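Local coordinates for protein ATP phosphoribosyltransferase (Thermotoga maritima, PDB 1O63) that probably catalyses the condensation of ATP with 5-phosphoribosyl 1-diphosphate to give phosphoribosyl-ATP, the first step of histidine biosynthesis, at residues Gln78-Pro83 against Glu193-Val198. Numbering follows the deposited sequence.
Sequences QPFFIP and EKLQEV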
loop_
_atom_site.group_PDB
_atom_site.type_symbol
_atom_site.label_atom_id
_atom_site.label_comp_id
_atom_site.label_asym_id
_atom_site.label_seq_id
_atom_site.Cartn_x
_atom_site.Cartn_y
_atom_site.Cartn_z
ATOM N N GLN A 78 -22.762 -8.888 5.099
ATOM C CA GLN A 78 -23.147 -7.780 4.236
ATOM C C GLN A 78 -24.669 -7.639 4.303
ATOM O O GLN A 78 -25.355 -8.519 3.747
ATOM C CB GLN A 78 -22.756 -8.053 2.769
ATOM C CG GLN A 78 -21.269 -7.985 2.484
ATOM C CD GLN A 78 -20.962 -8.016 0.983
ATOM O OE1 GLN A 78 -21.566 -7.273 0.180
ATOM N NE2 GLN A 78 -20.025 -8.868 0.632
ATOM N N PRO A 79 -25.190 -6.644 5.003
ATOM C CA PRO A 79 -26.617 -6.547 5.223
ATOM C C PRO A 79 -27.367 -6.223 3.948
ATOM O O PRO A 79 -28.499 -6.662 3.775
ATOM C CB PRO A 79 -26.774 -5.444 6.269
ATOM C CG PRO A 79 -25.504 -4.633 6.125
ATOM C CD PRO A 79 -24.449 -5.664 5.831
ATOM N N PHE A 80 -26.770 -5.414 3.070
ATOM C CA PHE A 80 -27.466 -5.053 1.830
ATOM C C PHE A 80 -26.498 -4.635 0.737
ATOM O O PHE A 80 -25.295 -4.477 0.962
ATOM C CB PHE A 80 -28.518 -3.989 2.110
ATOM C CG PHE A 80 -28.017 -2.692 2.659
ATOM C CD1 PHE A 80 -27.582 -1.681 1.814
ATOM C CD2 PHE A 80 -27.996 -2.458 4.029
ATOM C CE1 PHE A 80 -27.133 -0.471 2.306
ATOM C CE2 PHE A 80 -27.552 -1.254 4.528
ATOM C CZ PHE A 80 -27.123 -0.261 3.686
ATOM N N PHE A 81 -27.062 -4.372 -0.438
ATOM C CA PHE A 81 -26.324 -4.017 -1.648
ATOM C C PHE A 81 -26.246 -2.538 -1.936
ATOM O O PHE A 81 -27.248 -1.829 -1.993
ATOM C CB PHE A 81 -27.060 -4.736 -2.819
ATOM C CG PHE A 81 -26.446 -4.581 -4.174
ATOM C CD1 PHE A 81 -26.765 -3.509 -4.990
ATOM C CD2 PHE A 81 -25.579 -5.545 -4.674
ATOM C CE1 PHE A 81 -26.203 -3.375 -6.248
ATOM C CE2 PHE A 81 -25.032 -5.422 -5.929
ATOM C CZ PHE A 81 -25.340 -4.332 -6.723
ATOM N N ILE A 82 -25.047 -2.016 -2.218
ATOM C CA ILE A 82 -24.904 -0.585 -2.570
ATOM C C ILE A 82 -24.633 -0.480 -4.066
ATOM O O ILE A 82 -23.572 -0.852 -4.563
ATOM C CB ILE A 82 -23.807 0.073 -1.741
ATOM C CG1 ILE A 82 -24.106 -0.094 -0.238
ATOM C CG2 ILE A 82 -23.675 1.559 -2.094
ATOM C CD1 ILE A 82 -22.957 0.343 0.664
ATOM N N PRO A 83 -25.634 -0.051 -4.831
ATOM C CA PRO A 83 -25.647 -0.036 -6.259
ATOM C C PRO A 83 -24.515 0.493 -7.082
ATOM O O PRO A 83 -24.094 -0.150 -8.081
ATOM C CB PRO A 83 -26.939 0.770 -6.587
ATOM C CG PRO A 83 -27.832 0.505 -5.446
ATOM C CD PRO A 83 -26.962 0.341 -4.246
ATOM N N GLU A 193 -31.253 0.179 8.725
ATOM C CA GLU A 193 -32.501 0.510 8.048
ATOM C C GLU A 193 -32.472 1.941 7.515
ATOM O O GLU A 193 -32.808 2.147 6.356
ATOM C CB GLU A 193 -33.708 0.384 8.977
ATOM C CG GLU A 193 -34.086 -1.012 9.400
ATOM C CD GLU A 193 -35.454 -1.074 10.056
ATOM O OE1 GLU A 193 -36.380 -0.382 9.577
ATOM O OE2 GLU A 193 -35.605 -1.805 11.059
ATOM N N LYS A 194 -32.150 2.908 8.363
ATOM C CA LYS A 194 -32.033 4.286 7.922
ATOM C C LYS A 194 -31.018 4.445 6.789
ATOM O O LYS A 194 -31.256 5.171 5.822
ATOM C CB LYS A 194 -31.611 5.193 9.075
ATOM C CG LYS A 194 -32.588 5.263 10.227
ATOM C CD LYS A 194 -32.102 6.249 11.290
ATOM C CE LYS A 194 -32.010 7.651 10.727
ATOM N NZ LYS A 194 -32.306 8.687 11.757
ATOM N N LEU A 195 -29.871 3.781 6.919
ATOM C CA LEU A 195 -28.811 3.888 5.923
ATOM C C LEU A 195 -29.207 3.308 4.585
ATOM O O LEU A 195 -29.001 3.956 3.543
ATOM C CB LEU A 195 -27.547 3.219 6.477
ATOM C CG LEU A 195 -26.286 3.277 5.629
ATOM C CD1 LEU A 195 -25.783 4.711 5.527
ATOM C CD2 LEU A 195 -25.212 2.360 6.238
ATOM N N GLN A 196 -29.852 2.139 4.541
ATOM C CA GLN A 196 -30.296 1.583 3.254
ATOM C C GLN A 196 -31.294 2.509 2.561
ATOM O O GLN A 196 -31.243 2.692 1.335
ATOM C CB GLN A 196 -30.859 0.180 3.419
ATOM C CG GLN A 196 -31.128 -0.591 2.128
ATOM C CD GLN A 196 -31.570 -2.014 2.392
ATOM O OE1 GLN A 196 -31.836 -2.376 3.544
ATOM N NE2 GLN A 196 -31.692 -2.846 1.366
ATOM N N GLU A 197 -32.235 3.092 3.313
ATOM C CA GLU A 197 -33.172 4.058 2.738
ATOM C C GLU A 197 -32.410 5.196 2.029
ATOM O O GLU A 197 -32.671 5.530 0.891
ATOM C CB GLU A 197 -33.995 4.737 3.850
ATOM C CG GLU A 197 -35.313 4.130 4.170
ATOM C CD GLU A 197 -36.191 4.946 5.105
ATOM O OE1 GLU A 197 -37.412 4.686 5.128
ATOM O OE2 GLU A 197 -35.692 5.828 5.831
ATOM N N VAL A 198 -31.493 5.801 2.763
ATOM C CA VAL A 198 -30.693 6.923 2.249
ATOM C C VAL A 198 -29.878 6.479 1.044
ATOM O O VAL A 198 -29.900 7.071 -0.042
ATOM C CB VAL A 198 -29.773 7.432 3.377
ATOM C CG1 VAL A 198 -28.659 8.320 2.871
ATOM C CG2 VAL A 198 -30.603 8.138 4.451
HETATM O O HOH W 1 -30.489 -1.908 -1.074
#
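The ring of F80 lies flat along Q196, which overlaps one of its faces from CA out to the amide, the latter ending toward F80 CG and CB. Q196 CB sits over the middle of the ring, 3.7 Å from its centroid and 8° off the normal, a CH-pi contact. The two side chains run past each other in opposite directions. F80 CZ therefore reaches back to the helix backbone, 3.7 Å from Q196 CA, while the Q196 amide ends beside the root of the phenylalanine, with NE2 3.5 Å from F80 CB. In Q196 the first torsion swings CG to the far side from the backbone N (chi1 -170°), and the chain runs straight on from there, which lays it along the ring. Amide and ring planes are stacked, only 7° apart. L195 meets the ring at its edge instead, with CG 4.1 Å from F80 CZ.

The contact packs the C-terminal helix 185-204 against the loop leading into strand 81-94. This strand is one of the long antiparallel pair, with 161-176, in the two-lobed, periplasmic-binding-protein-like fold of HisG. P79 and I82 also touch the same helix, at L192 and I199. L195 packs further on T23 of helix 13-23.

No direct hydrogen bond joins the segments. A water accepts from Q196 NE2 at 2.9 Å and donates a weak bond to F81 O, 3.4 Å away. With an alanine here instead of F80, the Q196 chain would probably lose the flat surface it lies on, and a gap would be likely to open beside L195.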